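Local coordinates for protein adhesin competence repressor (Streptococcus pyogenes serotype M3, PDB 5JLU) that senses zinc and regulates transcription as a dimeric, DNA-binding repressor of the MarR family, at residues D12-V15 and N16-L20; M48-Q52 and Q53-N57; F98-T101 and E102-P106; E135-D138 and K139-V143. All coordinates share one frame; numbering follows the deposited sequence.

Contact 1: residues D12-V15 and N16-L20; sequences DNLV and NTILL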
ATOM      1  N   ASP A  12      -9.654   7.639   2.219  1.00 40.58           N
ATOM      2  CA  ASP A  12      -8.384   7.878   2.877  1.00 38.20           C
ATOM      3  C   ASP A  12      -8.086   6.656   3.749  1.00 39.30           C
ATOM      4  O   ASP A  12      -6.981   6.088   3.653  1.00 38.85           O
ATOM      5  CB  ASP A  12      -8.474   9.144   3.717  1.00 43.67           C
ATOM      6  CG  ASP A  12      -7.130   9.563   4.344  1.00 43.45           C
ATOM      7  OD1 ASP A  12      -6.106   9.619   3.641  1.00 42.56           O
ATOM      8  OD2 ASP A  12      -7.113   9.872   5.546  1.00 50.04           O
ATOM      9  N   ASN A  13      -9.094   6.204   4.503  1.00 38.14           N
ATOM     10  CA  ASN A  13      -8.971   5.013   5.360  1.00 46.25           C
ATOM     11  C   ASN A  13      -8.791   3.761   4.574  1.00 47.09           C
ATOM     12  O   ASN A  13      -8.055   2.919   5.005  1.00 41.22           O
ATOM     13  CB  ASN A  13     -10.099   4.858   6.371  1.00 49.71           C
ATOM     14  CG  ASN A  13     -10.144   6.023   7.360  1.00 57.77           C
ATOM     15  OD1 ASN A  13      -9.113   6.541   7.765  1.00 58.45           O
ATOM     16  ND2 ASN A  13     -11.335   6.430   7.754  1.00 61.08           N
ATOM     17  N   LEU A  14      -9.380   3.675   3.394  1.00 47.73           N
ATOM     18  CA  LEU A  14      -9.197   2.502   2.553  1.00 45.22           C
ATOM     19  C   LEU A  14      -7.750   2.430   2.125  1.00 43.58           C
ATOM     20  O   LEU A  14      -7.115   1.421   2.278  1.00 39.13           O
ATOM     21  CB  LEU A  14     -10.142   2.527   1.372  1.00 47.23           C
ATOM     22  CG  LEU A  14     -10.064   1.346   0.406  1.00 52.60           C
ATOM     23  CD1 LEU A  14     -10.418   0.023   1.071  1.00 54.10           C
ATOM     24  CD2 LEU A  14     -11.021   1.639  -0.725  1.00 54.26           C
ATOM     25  N   VAL A  15      -7.200   3.528   1.634  1.00 39.59           N
ATOM     26  CA  VAL A  15      -5.803   3.536   1.276  1.00 39.65           C
ATOM     27  C   VAL A  15      -4.856   3.141   2.467  1.00 42.11           C
ATOM     28  O   VAL A  15      -3.841   2.396   2.292  1.00 35.63           O
ATOM     29  CB  VAL A  15      -5.484   4.891   0.626  1.00 38.97           C
ATOM     30  CG1 VAL A  15      -4.007   5.088   0.336  1.00 44.86           C
ATOM     31  CG2 VAL A  15      -6.257   5.040  -0.666  1.00 46.07           C
ATOM     32  N   ASN A  16      -5.192   3.621   3.673  1.00 35.87           N
ATOM     33  CA  ASN A  16      -4.354   3.385   4.834  1.00 38.07           C
ATOM     34  C   ASN A  16      -4.387   1.955   5.232  1.00 41.46           C
ATOM     35  O   ASN A  16      -3.308   1.428   5.622  1.00 34.62           O
ATOM     36  CB  ASN A  16      -4.750   4.275   6.069  1.00 38.68           C
ATOM     37  CG  ASN A  16      -4.417   5.746   5.843  1.00 41.65           C
ATOM     38  OD1 ASN A  16      -3.612   6.105   4.948  1.00 37.91           O
ATOM     39  ND2 ASN A  16      -5.038   6.597   6.596  1.00 38.96           N
ATOM     40  N   THR A  17      -5.576   1.338   5.157  1.00 38.01           N
ATOM     41  CA  THR A  17      -5.699  -0.061   5.541  1.00 44.94           C
ATOM     42  C   THR A  17      -4.965  -0.930   4.531  1.00 39.04           C
ATOM     43  O   THR A  17      -4.225  -1.860   4.936  1.00 41.02           O
ATOM     44  CB  THR A  17      -7.143  -0.583   5.883  1.00 44.34           C
ATOM     45  OG1 THR A  17      -7.634  -1.413   4.852  1.00 57.54           O
ATOM     46  CG2 THR A  17      -8.067   0.449   6.214  1.00 35.67           C
ATOM     47  N   ILE A  18      -4.984  -0.562   3.264  1.00 38.42           N
ATOM     48  CA  ILE A  18      -4.108  -1.288   2.289  1.00 38.20           C
ATOM     49  C   ILE A  18      -2.654  -1.141   2.659  1.00 41.83           C
ATOM     50  O   ILE A  18      -1.928  -2.111   2.681  1.00 42.87           O
ATOM     51  CB  ILE A  18      -4.340  -0.863   0.838  1.00 43.58           C
ATOM     52  CG1 ILE A  18      -5.708  -1.391   0.357  1.00 47.92           C
ATOM     53  CG2 ILE A  18      -3.222  -1.348  -0.110  1.00 42.34           C
ATOM     54  CD1 ILE A  18      -6.241  -0.585  -0.791  1.00 48.04           C
ATOM     55  N   LEU A  19      -2.207   0.070   2.930  1.00 42.47           N
ATOM     56  CA  LEU A  19      -0.795   0.251   3.292  1.00 42.25           C
ATOM     57  C   LEU A  19      -0.448  -0.507   4.608  1.00 42.29           C
ATOM     58  O   LEU A  19       0.559  -1.258   4.662  1.00 41.48           O
ATOM     59  CB  LEU A  19      -0.428   1.733   3.329  1.00 42.38           C
ATOM     60  CG  LEU A  19      -0.563   2.527   1.996  1.00 45.15           C
ATOM     61  CD1 LEU A  19      -0.248   4.004   2.143  1.00 44.08           C
ATOM     62  CD2 LEU A  19       0.386   1.934   0.959  1.00 50.25           C
ATOM     63  N   LEU A  20      -1.301  -0.386   5.628  1.00 38.88           N
ATOM     64  CA  LEU A  20      -1.019  -1.004   6.921  1.00 37.43           C
ATOM     65  C   LEU A  20      -1.027  -2.521   6.940  1.00 43.46           C
ATOM     66  O   LEU A  20      -0.265  -3.162   7.716  1.00 40.80           O
ATOM     67  CB  LEU A  20      -1.972  -0.537   7.992  1.00 35.91           C
ATOM     68  CG  LEU A  20      -1.922   0.979   8.222  1.00 49.99           C
ATOM     69  CD1 LEU A  20      -3.088   1.335   9.160  1.00 58.86           C
ATOM     70  CD2 LEU A  20      -0.609   1.458   8.744  1.00 48.00           C
TER
HETATM   71  O   HOH W   1      -4.928   9.617   7.238  1.00 39.88           O
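In D12 CG lies opposite the backbone N (chi1 -174°), whereas in N16, one helical turn later, CG is folded back beside its own N (chi1 -70°); carboxylate and amide thus come to the same flank of helix 7-23. They do not bond directly: D12 OD2 and N16 ND2 stay 4.0 Å apart, with the two planes 69° from each other. A water closes the interval, donating to D12 OD2 at 2.8 Å and accepting from N16 ND2 at 3.1 Å. In the backbone, N of N16 donates to D12 O at 3.0 Å, one of the i to i+4 bonds, with I18 N to L14 O and L19 N to V15 O. L14 CG meets I18 CD1 at 4.4 Å and V15 CG1 meets L19 CD1 at 4.3 Å. T17 OG1 is buried with no partner in the model. D12 OD1 is hydrogen-bonded to ND1 of H115 of the second subunit, consistent with D12 acting as a second-shell group to that zinc ligand. The N16 side chain is about 4 Å from a bound zinc ion and packs on H45 of the second subunit. Helix 7-23 lies against that subunit's helix 105-127, through V15 on Y122, and its helix 131-149, through T17 on E149 and I18 on L148.

Contact 2: residues M48-Q52 and Q53-N57; sequences MLLSQ and QRLTN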
ATOM      1  N   MET A  48       6.736 -11.208 -10.860  1.00 41.49           N
ATOM      2  CA  MET A  48       5.472 -11.664 -11.516  1.00 41.56           C
ATOM      3  C   MET A  48       5.488 -11.453 -13.062  1.00 40.34           C
ATOM      4  O   MET A  48       5.144 -12.352 -13.849  1.00 39.02           O
ATOM      5  CB  MET A  48       4.253 -10.985 -10.882  1.00 44.97           C
ATOM      6  CG  MET A  48       2.907 -11.288 -11.512  1.00 46.19           C
ATOM      7  SD  MET A  48       1.525 -10.600 -10.570  1.00 52.08           S
ATOM      8  CE  MET A  48       1.379 -11.821  -9.333  1.00 52.29           C
ATOM      9  N   LEU A  49       5.858 -10.261 -13.510  1.00 39.27           N
ATOM     10  CA  LEU A  49       5.779  -9.972 -14.939  1.00 38.48           C
ATOM     11  C   LEU A  49       6.852 -10.762 -15.720  1.00 44.99           C
ATOM     12  O   LEU A  49       6.626 -11.207 -16.887  1.00 38.56           O
ATOM     13  CB  LEU A  49       5.914  -8.466 -15.203  1.00 39.99           C
ATOM     14  CG  LEU A  49       4.754  -7.579 -14.754  1.00 44.45           C
ATOM     15  CD1 LEU A  49       5.180  -6.135 -14.839  1.00 43.47           C
ATOM     16  CD2 LEU A  49       3.505  -7.796 -15.638  1.00 46.05           C
ATOM     17  N   LEU A  50       8.036 -10.901 -15.119  1.00 37.42           N
ATOM     18  CA  LEU A  50       9.125 -11.666 -15.759  1.00 42.02           C
ATOM     19  C   LEU A  50       8.852 -13.162 -15.825  1.00 43.38           C
ATOM     20  O   LEU A  50       9.318 -13.809 -16.760  1.00 47.36           O
ATOM     21  CB  LEU A  50      10.489 -11.407 -15.096  1.00 42.09           C
ATOM     22  CG  LEU A  50      11.006 -10.034 -15.405  1.00 38.47           C
ATOM     23  CD1 LEU A  50      12.229  -9.711 -14.543  1.00 44.22           C
ATOM     24  CD2 LEU A  50      11.228  -9.835 -16.906  1.00 44.52           C
ATOM     25  N   SER A  51       8.060 -13.697 -14.887  1.00 42.55           N
ATOM     26  CA  SER A  51       7.717 -15.113 -14.857  1.00 44.78           C
ATOM     27  C   SER A  51       6.872 -15.527 -16.076  1.00 47.17           C
ATOM     28  O   SER A  51       6.858 -16.680 -16.436  1.00 50.30           O
ATOM     29  CB  SER A  51       6.916 -15.474 -13.586  1.00 50.83           C
ATOM     30  OG  SER A  51       5.598 -14.917 -13.707  1.00 47.69           O
ATOM     31  N   GLN A  52       6.228 -14.604 -16.744  1.00 46.15           N
ATOM     32  CA  GLN A  52       5.517 -14.951 -17.963  1.00 59.43           C
ATOM     33  C   GLN A  52       6.126 -14.527 -19.305  1.00 55.74           C
ATOM     34  O   GLN A  52       5.768 -15.091 -20.320  1.00 69.86           O
ATOM     35  CB  GLN A  52       4.081 -14.494 -17.861  1.00 67.54           C
ATOM     36  CG  GLN A  52       3.902 -12.995 -17.859  1.00 72.87           C
ATOM     37  CD  GLN A  52       2.932 -12.503 -16.794  1.00 95.17           C
ATOM     38  OE1 GLN A  52       2.781 -13.116 -15.722  1.00 92.80           O
ATOM     39  NE2 GLN A  52       2.273 -11.368 -17.080  1.00 93.74           N
ATOM     40  N   GLN A  53       7.042 -13.576 -19.329  1.00 60.34           N
ATOM     41  CA  GLN A  53       7.885 -13.312 -20.533  1.00 58.72           C
ATOM     42  C   GLN A  53       9.125 -12.510 -20.160  1.00 58.88           C
ATOM     43  O   GLN A  53       9.125 -11.749 -19.164  1.00 51.69           O
ATOM     44  CB  GLN A  53       7.100 -12.538 -21.600  1.00 59.68           C
ATOM     45  CG  GLN A  53       6.571 -11.214 -21.100  1.00 64.12           C
ATOM     46  CD  GLN A  53       5.425 -10.675 -21.935  1.00 73.76           C
ATOM     47  OE1 GLN A  53       5.559 -10.533 -23.159  1.00 78.27           O
ATOM     48  NE2 GLN A  53       4.284 -10.362 -21.275  1.00 63.77           N
ATOM     49  N   ARG A  54      10.192 -12.691 -20.932  1.00 52.48           N
ATOM     50  CA  ARG A  54      11.362 -11.844 -20.825  1.00 59.68           C
ATOM     51  C   ARG A  54      10.960 -10.389 -21.169  1.00 56.31           C
ATOM     52  O   ARG A  54      10.102 -10.153 -22.051  1.00 52.42           O
ATOM     53  CB  ARG A  54      12.494 -12.349 -21.734  1.00 73.82           C
ATOM     54  CG  ARG A  54      13.103 -13.728 -21.358  1.00 92.12           C
ATOM     55  CD  ARG A  54      14.275 -14.147 -22.296  1.00 91.42           C
ATOM     56  NE  ARG A  54      14.000 -13.637 -23.647  1.00 96.93           N
ATOM     57  CZ  ARG A  54      14.883 -13.244 -24.566  1.00 95.73           C
ATOM     58  NH1 ARG A  54      14.427 -12.748 -25.723  1.00 86.20           N
ATOM     59  NH2 ARG A  54      16.198 -13.339 -24.361  1.00 96.38           N
ATOM     60  N   LEU A  55      11.506  -9.418 -20.409  1.00 46.85           N
ATOM     61  CA  LEU A  55      11.181  -8.002 -20.641  1.00 46.98           C
ATOM     62  C   LEU A  55      12.383  -7.163 -20.336  1.00 42.37           C
ATOM     63  O   LEU A  55      13.303  -7.596 -19.618  1.00 48.84           O
ATOM     64  CB  LEU A  55       9.973  -7.501 -19.777  1.00 43.61           C
ATOM     65  CG  LEU A  55       8.590  -8.168 -19.842  1.00 49.81           C
ATOM     66  CD1 LEU A  55       7.717  -7.868 -18.598  1.00 51.43           C
ATOM     67  CD2 LEU A  55       7.841  -7.756 -21.106  1.00 52.95           C
ATOM     68  N   THR A  56      12.332  -5.937 -20.819  1.00 44.10           N
ATOM     69  CA  THR A  56      13.353  -4.967 -20.514  1.00 45.09           C
ATOM     70  C   THR A  56      13.008  -4.131 -19.302  1.00 50.96           C
ATOM     71  O   THR A  56      11.862  -4.087 -18.849  1.00 41.97           O
ATOM     72  CB  THR A  56      13.558  -3.982 -21.710  1.00 45.14           C
ATOM     73  OG1 THR A  56      12.305  -3.386 -22.075  1.00 49.19           O
ATOM     74  CG2 THR A  56      14.116  -4.711 -22.897  1.00 48.47           C
ATOM     75  N   ASN A  57      14.001  -3.391 -18.844  1.00 44.68           N
ATOM     76  CA  ASN A  57      13.802  -2.394 -17.841  1.00 49.74           C
ATOM     77  C   ASN A  57      12.616  -1.469 -18.225  1.00 51.87           C
ATOM     78  O   ASN A  57      11.671  -1.223 -17.453  1.00 49.03           O
ATOM     79  CB  ASN A  57      15.136  -1.630 -17.633  1.00 50.07           C
ATOM     80  CG  ASN A  57      15.005  -0.446 -16.683  1.00 57.51           C
ATOM     81  OD1 ASN A  57      15.618  -0.407 -15.612  1.00 62.21           O
ATOM     82  ND2 ASN A  57      14.178   0.528 -17.072  1.00 66.85           N
TER
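Q53 follows helix 41-52, in which S51 OG donates to M48 O at 2.6 Å, and stays close to L49 and L50. Its N donates to L49 O in a weak bond of 3.4 Å, while its own carbonyl faces the helix: Q53 O receives a CA-H...O contact from L50 CA at 3.4 Å, with 150° at the hydrogen. Q53 CB points away from the helix overall, though CB itself touches Q52; CG is held between the backbone N and the carbonyl carbon (chi1 58°), and the chain is extended beyond. R54 follows with its CB pointing away from the helix; its guanidinium group makes a cation-pi contact with Y97 of strand 96-100. This belongs to the winged helix-turn-helix of the MarR family, where a short strand after helix 41-52 joins the sheet of the wing before the chain enters helix 57-64. L55 carries that step, its backbone bonded to F98 of strand 96-100 and its CB directed at the helix. L55 CB rests on L50 CD2 at 3.9 Å, and L55 CD1 reaches L49 CB, also at 3.9 Å. L50 CD2 also lies 3.5 Å from L55 N. L49, from helix 41-52, and L55, from the strand, both pack on L60 of helix 57-64, for which T56 is the N-cap, its OG1 bonded to D59 N.

Contact 3: residues F98-T101 and E102-P106; sequences FELT and ELAKP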
ATOM      1  N   PHE A  98      15.696  -9.516 -18.799  1.00 45.00           N
ATOM      2  CA  PHE A  98      15.807 -10.167 -17.538  1.00 40.93           C
ATOM      3  C   PHE A  98      14.946 -11.389 -17.481  1.00 39.23           C
ATOM      4  O   PHE A  98      13.886 -11.498 -18.123  1.00 45.24           O
ATOM      5  CB  PHE A  98      15.523  -9.171 -16.428  1.00 44.77           C
ATOM      6  CG  PHE A  98      16.615  -8.140 -16.293  1.00 44.55           C
ATOM      7  CD1 PHE A  98      17.816  -8.472 -15.709  1.00 42.93           C
ATOM      8  CD2 PHE A  98      16.464  -6.898 -16.816  1.00 52.54           C
ATOM      9  CE1 PHE A  98      18.856  -7.560 -15.607  1.00 48.59           C
ATOM     10  CE2 PHE A  98      17.503  -5.981 -16.740  1.00 48.74           C
ATOM     11  CZ  PHE A  98      18.669  -6.295 -16.125  1.00 47.40           C
ATOM     12  N   GLU A  99      15.470 -12.362 -16.784  1.00 42.74           N
ATOM     13  CA  GLU A  99      14.681 -13.523 -16.457  1.00 50.14           C
ATOM     14  C   GLU A  99      15.042 -14.117 -15.117  1.00 43.72           C
ATOM     15  O   GLU A  99      16.104 -13.859 -14.544  1.00 43.89           O
ATOM     16  CB  GLU A  99      14.810 -14.558 -17.558  1.00 58.56           C
ATOM     17  CG  GLU A  99      16.122 -15.278 -17.590  1.00 68.86           C
ATOM     18  CD  GLU A  99      16.347 -16.022 -18.921  1.00 79.80           C
ATOM     19  OE1 GLU A  99      17.406 -16.667 -18.977  1.00 72.19           O
ATOM     20  OE2 GLU A  99      15.494 -15.969 -19.870  1.00 75.99           O
ATOM     21  N   LEU A 100      14.112 -14.910 -14.647  1.00 41.40           N
ATOM     22  CA  LEU A 100      14.169 -15.457 -13.317  1.00 42.30           C
ATOM     23  C   LEU A 100      15.258 -16.553 -13.244  1.00 43.42           C
ATOM     24  O   LEU A 100      15.401 -17.340 -14.180  1.00 44.35           O
ATOM     25  CB  LEU A 100      12.785 -16.075 -13.006  1.00 45.94           C
ATOM     26  CG  LEU A 100      11.738 -15.217 -12.258  1.00 44.42           C
ATOM     27  CD1 LEU A 100      11.377 -13.970 -13.021  1.00 53.67           C
ATOM     28  CD2 LEU A 100      10.516 -16.074 -11.990  1.00 49.65           C
ATOM     29  N   THR A 101      15.965 -16.617 -12.134  1.00 43.27           N
ATOM     30  CA  THR A 101      16.823 -17.735 -11.874  1.00 49.68           C
ATOM     31  C   THR A 101      15.942 -18.794 -11.216  1.00 60.68           C
ATOM     32  O   THR A 101      14.843 -18.492 -10.763  1.00 54.80           O
ATOM     33  CB  THR A 101      17.892 -17.379 -10.895  1.00 43.61           C
ATOM     34  OG1 THR A 101      17.276 -17.023  -9.635  1.00 46.80           O
ATOM     35  CG2 THR A 101      18.787 -16.226 -11.460  1.00 45.89           C
ATOM     36  N   GLU A 102      16.449 -20.019 -11.147  1.00 57.82           N
ATOM     37  CA  GLU A 102      15.735 -21.155 -10.549  1.00 67.31           C
ATOM     38  C   GLU A 102      15.247 -20.875  -9.173  1.00 60.99           C
ATOM     39  O   GLU A 102      14.124 -21.234  -8.819  1.00 55.01           O
ATOM     40  CB  GLU A 102      16.625 -22.436 -10.482  1.00 67.37           C
ATOM     41  CG  GLU A 102      15.828 -23.694 -10.823  1.00 75.08           C
ATOM     42  CD  GLU A 102      15.057 -23.562 -12.140  1.00 77.36           C
ATOM     43  OE1 GLU A 102      15.611 -22.992 -13.127  1.00 77.38           O
ATOM     44  OE2 GLU A 102      13.881 -24.002 -12.181  1.00 70.44           O
ATOM     45  N   LEU A 103      16.130 -20.276  -8.381  1.00 53.02           N
ATOM     46  CA  LEU A 103      15.812 -19.867  -7.007  1.00 52.29           C
ATOM     47  C   LEU A 103      14.590 -18.889  -6.861  1.00 52.79           C
ATOM     48  O   LEU A 103      13.944 -18.812  -5.785  1.00 54.74           O
ATOM     49  CB  LEU A 103      17.064 -19.200  -6.429  1.00 54.06           C
ATOM     50  CG  LEU A 103      17.032 -18.609  -5.028  1.00 60.19           C
ATOM     51  CD1 LEU A 103      17.015 -19.756  -4.032  1.00 66.36           C
ATOM     52  CD2 LEU A 103      18.222 -17.682  -4.779  1.00 65.80           C
ATOM     53  N   ALA A 104      14.318 -18.102  -7.903  1.00 57.12           N
ATOM     54  CA  ALA A 104      13.211 -17.079  -7.848  1.00 49.47           C
ATOM     55  C   ALA A 104      11.861 -17.698  -8.115  1.00 45.40           C
ATOM     56  O   ALA A 104      10.854 -17.182  -7.675  1.00 46.08           O
ATOM     57  CB  ALA A 104      13.457 -16.015  -8.870  1.00 43.88           C
ATOM     58  N   LYS A 105      11.852 -18.791  -8.871  1.00 48.22           N
ATOM     59  CA  LYS A 105      10.610 -19.363  -9.401  1.00 57.95           C
ATOM     60  C   LYS A 105       9.592 -19.769  -8.357  1.00 53.16           C
ATOM     61  O   LYS A 105       8.444 -19.396  -8.497  1.00 50.00           O
ATOM     62  CB  LYS A 105      10.892 -20.509 -10.377  1.00 62.38           C
ATOM     63  CG  LYS A 105      11.402 -19.979 -11.707  1.00 58.56           C
ATOM     64  CD  LYS A 105      11.907 -21.041 -12.674  1.00 64.26           C
ATOM     65  CE  LYS A 105      12.812 -20.408 -13.725  1.00 67.74           C
ATOM     66  NZ  LYS A 105      12.572 -20.923 -15.101  1.00 67.16           N
ATOM     67  N   PRO A 106      10.011 -20.491  -7.297  1.00 56.88           N
ATOM     68  CA  PRO A 106       9.071 -20.737  -6.194  1.00 59.22           C
ATOM     69  C   PRO A 106       8.609 -19.476  -5.502  1.00 60.34           C
ATOM     70  O   PRO A 106       7.499 -19.447  -5.038  1.00 54.95           O
ATOM     71  CB  PRO A 106       9.886 -21.577  -5.181  1.00 58.92           C
ATOM     72  CG  PRO A 106      11.274 -21.733  -5.768  1.00 58.67           C
ATOM     73  CD  PRO A 106      11.164 -21.406  -7.233  1.00 60.56           C
TER
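L100 leads from the end of strand 96-100 to the residues leading into helix 105-127, and its CB points at them. CB lies 4.2 Å from A104 CB; CG comes closer to the same methyl, at 3.9 Å. From there the branches part: CD2 passes obliquely over the base of the K105 side chain, 4.0 Å from K105 CG, while CD1 turns to helix 41-52 and packs on L50. A104 CB points toward the strand and also lies 3.4 Å from T101 O. The turn is closed by one backbone bond, from A104 N to T101 O at 2.9 Å, an i to i+3 link. The donor stands well above the carbonyl plane, 55° out of it, so the grip is not directed at a lone pair. T101 OG1 is placed between the backbone N and the carbonyl carbon (chi1 63°), where it lies 3.9 Å from L103 CB; its hydrogen-bond partner is D82 O, with a weak second bond to M83 O. The short turn thus ties strand 96-100, the last of the wing, to helix 105-127. L100 also lies against S51 of helix 41-52, and strand 96-100 runs between strands 55-56 and 84-88, antiparallel to both, with E99 bonded by its backbone to A85 of strand 84-88.

Contact 4: residues E135-D138 and K139-V143; sequences EIVD and KFVTV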
ATOM      1  N   GLU A 135     -21.681  -1.272 -12.845  1.00 44.05           N
ATOM      2  CA  GLU A 135     -21.189  -0.269 -13.847  1.00 52.15           C
ATOM      3  C   GLU A 135     -20.642   0.987 -13.145  1.00 41.43           C
ATOM      4  O   GLU A 135     -19.694   1.616 -13.594  1.00 43.20           O
ATOM      5  CB  GLU A 135     -22.273   0.135 -14.904  1.00 57.56           C
ATOM      6  CG  GLU A 135     -22.876  -1.049 -15.695  1.00 63.84           C
ATOM      7  CD  GLU A 135     -21.824  -2.071 -16.136  1.00 76.96           C
ATOM      8  OE1 GLU A 135     -20.972  -1.673 -16.981  1.00 66.18           O
ATOM      9  OE2 GLU A 135     -21.825  -3.243 -15.615  1.00 87.46           O
ATOM     10  N   ILE A 136     -21.248   1.304 -12.033  1.00 39.11           N
ATOM     11  CA  ILE A 136     -20.839   2.441 -11.257  1.00 43.82           C
ATOM     12  C   ILE A 136     -19.564   2.087 -10.491  1.00 51.73           C
ATOM     13  O   ILE A 136     -18.654   2.890 -10.414  1.00 45.58           O
ATOM     14  CB  ILE A 136     -21.923   2.828 -10.309  1.00 40.83           C
ATOM     15  CG1 ILE A 136     -23.118   3.357 -11.127  1.00 54.23           C
ATOM     16  CG2 ILE A 136     -21.456   3.892  -9.311  1.00 45.01           C
ATOM     17  CD1 ILE A 136     -24.375   3.325 -10.298  1.00 58.25           C
ATOM     18  N   VAL A 137     -19.504   0.886  -9.933  1.00 45.14           N
ATOM     19  CA  VAL A 137     -18.296   0.461  -9.281  1.00 47.70           C
ATOM     20  C   VAL A 137     -17.139   0.505 -10.278  1.00 45.23           C
ATOM     21  O   VAL A 137     -16.106   1.030  -9.952  1.00 42.71           O
ATOM     22  CB  VAL A 137     -18.456  -0.903  -8.613  1.00 43.46           C
ATOM     23  CG1 VAL A 137     -17.092  -1.444  -8.189  1.00 44.82           C
ATOM     24  CG2 VAL A 137     -19.414  -0.793  -7.433  1.00 39.17           C
ATOM     25  N   ASP A 138     -17.380   0.111 -11.526  1.00 48.63           N
ATOM     26  CA  ASP A 138     -16.379   0.142 -12.563  1.00 44.63           C
ATOM     27  C   ASP A 138     -15.918   1.530 -12.798  1.00 46.88           C
ATOM     28  O   ASP A 138     -14.696   1.828 -12.759  1.00 45.54           O
ATOM     29  CB  ASP A 138     -16.947  -0.461 -13.864  1.00 55.55           C
ATOM     30  CG  ASP A 138     -15.904  -0.567 -15.018  1.00 52.79           C
ATOM     31  OD1 ASP A 138     -14.718  -0.194 -14.871  1.00 55.56           O
ATOM     32  OD2 ASP A 138     -16.295  -1.035 -16.107  1.00 50.54           O
ATOM     33  N   LYS A 139     -16.893   2.388 -13.057  1.00 48.24           N
ATOM     34  CA  LYS A 139     -16.625   3.799 -13.291  1.00 50.32           C
ATOM     35  C   LYS A 139     -15.801   4.338 -12.116  1.00 47.37           C
ATOM     36  O   LYS A 139     -14.802   4.968 -12.332  1.00 38.98           O
ATOM     37  CB  LYS A 139     -17.926   4.587 -13.513  1.00 61.13           C
ATOM     38  CG  LYS A 139     -17.764   5.903 -14.293  1.00 82.09           C
ATOM     39  CD  LYS A 139     -19.029   6.800 -14.296  1.00 93.60           C
ATOM     40  CE  LYS A 139     -18.682   8.300 -14.177  1.00 90.05           C
ATOM     41  NZ  LYS A 139     -19.868   9.126 -13.836  1.00 88.53           N
ATOM     42  N   PHE A 140     -16.160   4.018 -10.878  1.00 41.94           N
ATOM     43  CA  PHE A 140     -15.370   4.494  -9.739  1.00 46.03           C
ATOM     44  C   PHE A 140     -13.918   3.953  -9.726  1.00 46.22           C
ATOM     45  O   PHE A 140     -12.959   4.743  -9.636  1.00 43.34           O
ATOM     46  CB  PHE A 140     -16.087   4.183  -8.428  1.00 42.46           C
ATOM     47  CG  PHE A 140     -15.266   4.443  -7.236  1.00 45.85           C
ATOM     48  CD1 PHE A 140     -14.927   5.737  -6.896  1.00 46.90           C
ATOM     49  CD2 PHE A 140     -14.804   3.385  -6.458  1.00 48.47           C
ATOM     50  CE1 PHE A 140     -14.126   5.972  -5.796  1.00 45.82           C
ATOM     51  CE2 PHE A 140     -13.984   3.608  -5.376  1.00 48.08           C
ATOM     52  CZ  PHE A 140     -13.649   4.903  -5.050  1.00 45.19           C
ATOM     53  N   VAL A 141     -13.726   2.648  -9.871  1.00 46.29           N
ATOM     54  CA  VAL A 141     -12.369   2.107  -9.729  1.00 42.38           C
ATOM     55  C   VAL A 141     -11.494   2.601 -10.835  1.00 46.68           C
ATOM     56  O   VAL A 141     -10.296   2.844 -10.608  1.00 46.30           O
ATOM     57  CB  VAL A 141     -12.253   0.563  -9.576  1.00 47.76           C
ATOM     58  CG1 VAL A 141     -13.115   0.080  -8.445  1.00 44.87           C
ATOM     59  CG2 VAL A 141     -12.582  -0.190 -10.828  1.00 60.89           C
ATOM     60  N   THR A 142     -12.103   2.805 -12.003  1.00 43.23           N
ATOM     61  CA  THR A 142     -11.397   3.309 -13.163  1.00 45.34           C
ATOM     62  C   THR A 142     -10.864   4.709 -12.917  1.00 50.95           C
ATOM     63  O   THR A 142      -9.651   4.903 -13.090  1.00 46.19           O
ATOM     64  CB  THR A 142     -12.261   3.278 -14.433  1.00 50.83           C
ATOM     65  OG1 THR A 142     -12.678   1.935 -14.678  1.00 46.57           O
ATOM     66  CG2 THR A 142     -11.459   3.780 -15.650  1.00 54.42           C
ATOM     67  N   VAL A 143     -11.727   5.660 -12.499  1.00 46.04           N
ATOM     68  CA  VAL A 143     -11.224   7.024 -12.252  1.00 55.54           C
ATOM     69  C   VAL A 143     -10.244   7.122 -11.066  1.00 44.50           C
ATOM     70  O   VAL A 143      -9.303   7.911 -11.064  1.00 44.01           O
ATOM     71  CB  VAL A 143     -12.341   8.095 -12.094  1.00 54.48           C
ATOM     72  CG1 VAL A 143     -13.195   8.178 -13.348  1.00 60.15           C
ATOM     73  CG2 VAL A 143     -13.226   7.866 -10.910  1.00 58.05           C
TER
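D138 O takes two bonds from T142, one turn along helix 131-149: OG1 donates at 2.8 Å and N at 2.9 Å. The amide comes in nearly head-on, with a C=O...N angle of 165°, while the hydroxyl arrives 46° above the carbonyl plane. T142 OG1 can do this because it is turned back beside its own N (chi1 -59°). The D138 and T142 side chains cross, leaving D138 OD1 3.0 Å from T142 OG1. K10 of the second subunit joins both: its NZ forms a salt bridge with D138 OD1 and a hydrogen bond with T142 OG1. Regular bonds precede this pair, K139 N to E135 O, F140 N to I136 O and V141 N to V137 O. V137 CG1 and V141 CG1 meet loosely at 4.3 Å, and V137 O lies at the edge of the F140 ring, near its plane. Across the dimer interface I136 packs on I136, V137 on F140 and F140 on L125 of the second subunit, and K139 makes a cation-pi contact with its F129. A carboxylate and a hydroxyl held on one turn give the lysine of the partner chain two neighbouring oxygens, so the helix joins the dimer by charge as well as by apolar contact.

Overall arrangement
Contacts 1 and 4 are partly buried helical turns that both face the second subunit; their centres are about 19 Å apart, and in each an aspartate is bonded to a side chain of that subunit, a zinc-ligand histidine in contact 1 and a lysine in contact 4. Contacts 2 and 3 are surface contacts at joints between helix and strand, where leucine packing and single backbone bonds, the one across contact 2 weak, replace regular helical bonding. Contacts 2 and 3 touch, and their strands 55-56 and 96-100 are neighbours in one antiparallel sheet. Contact 1 lies across the chain's centre from both.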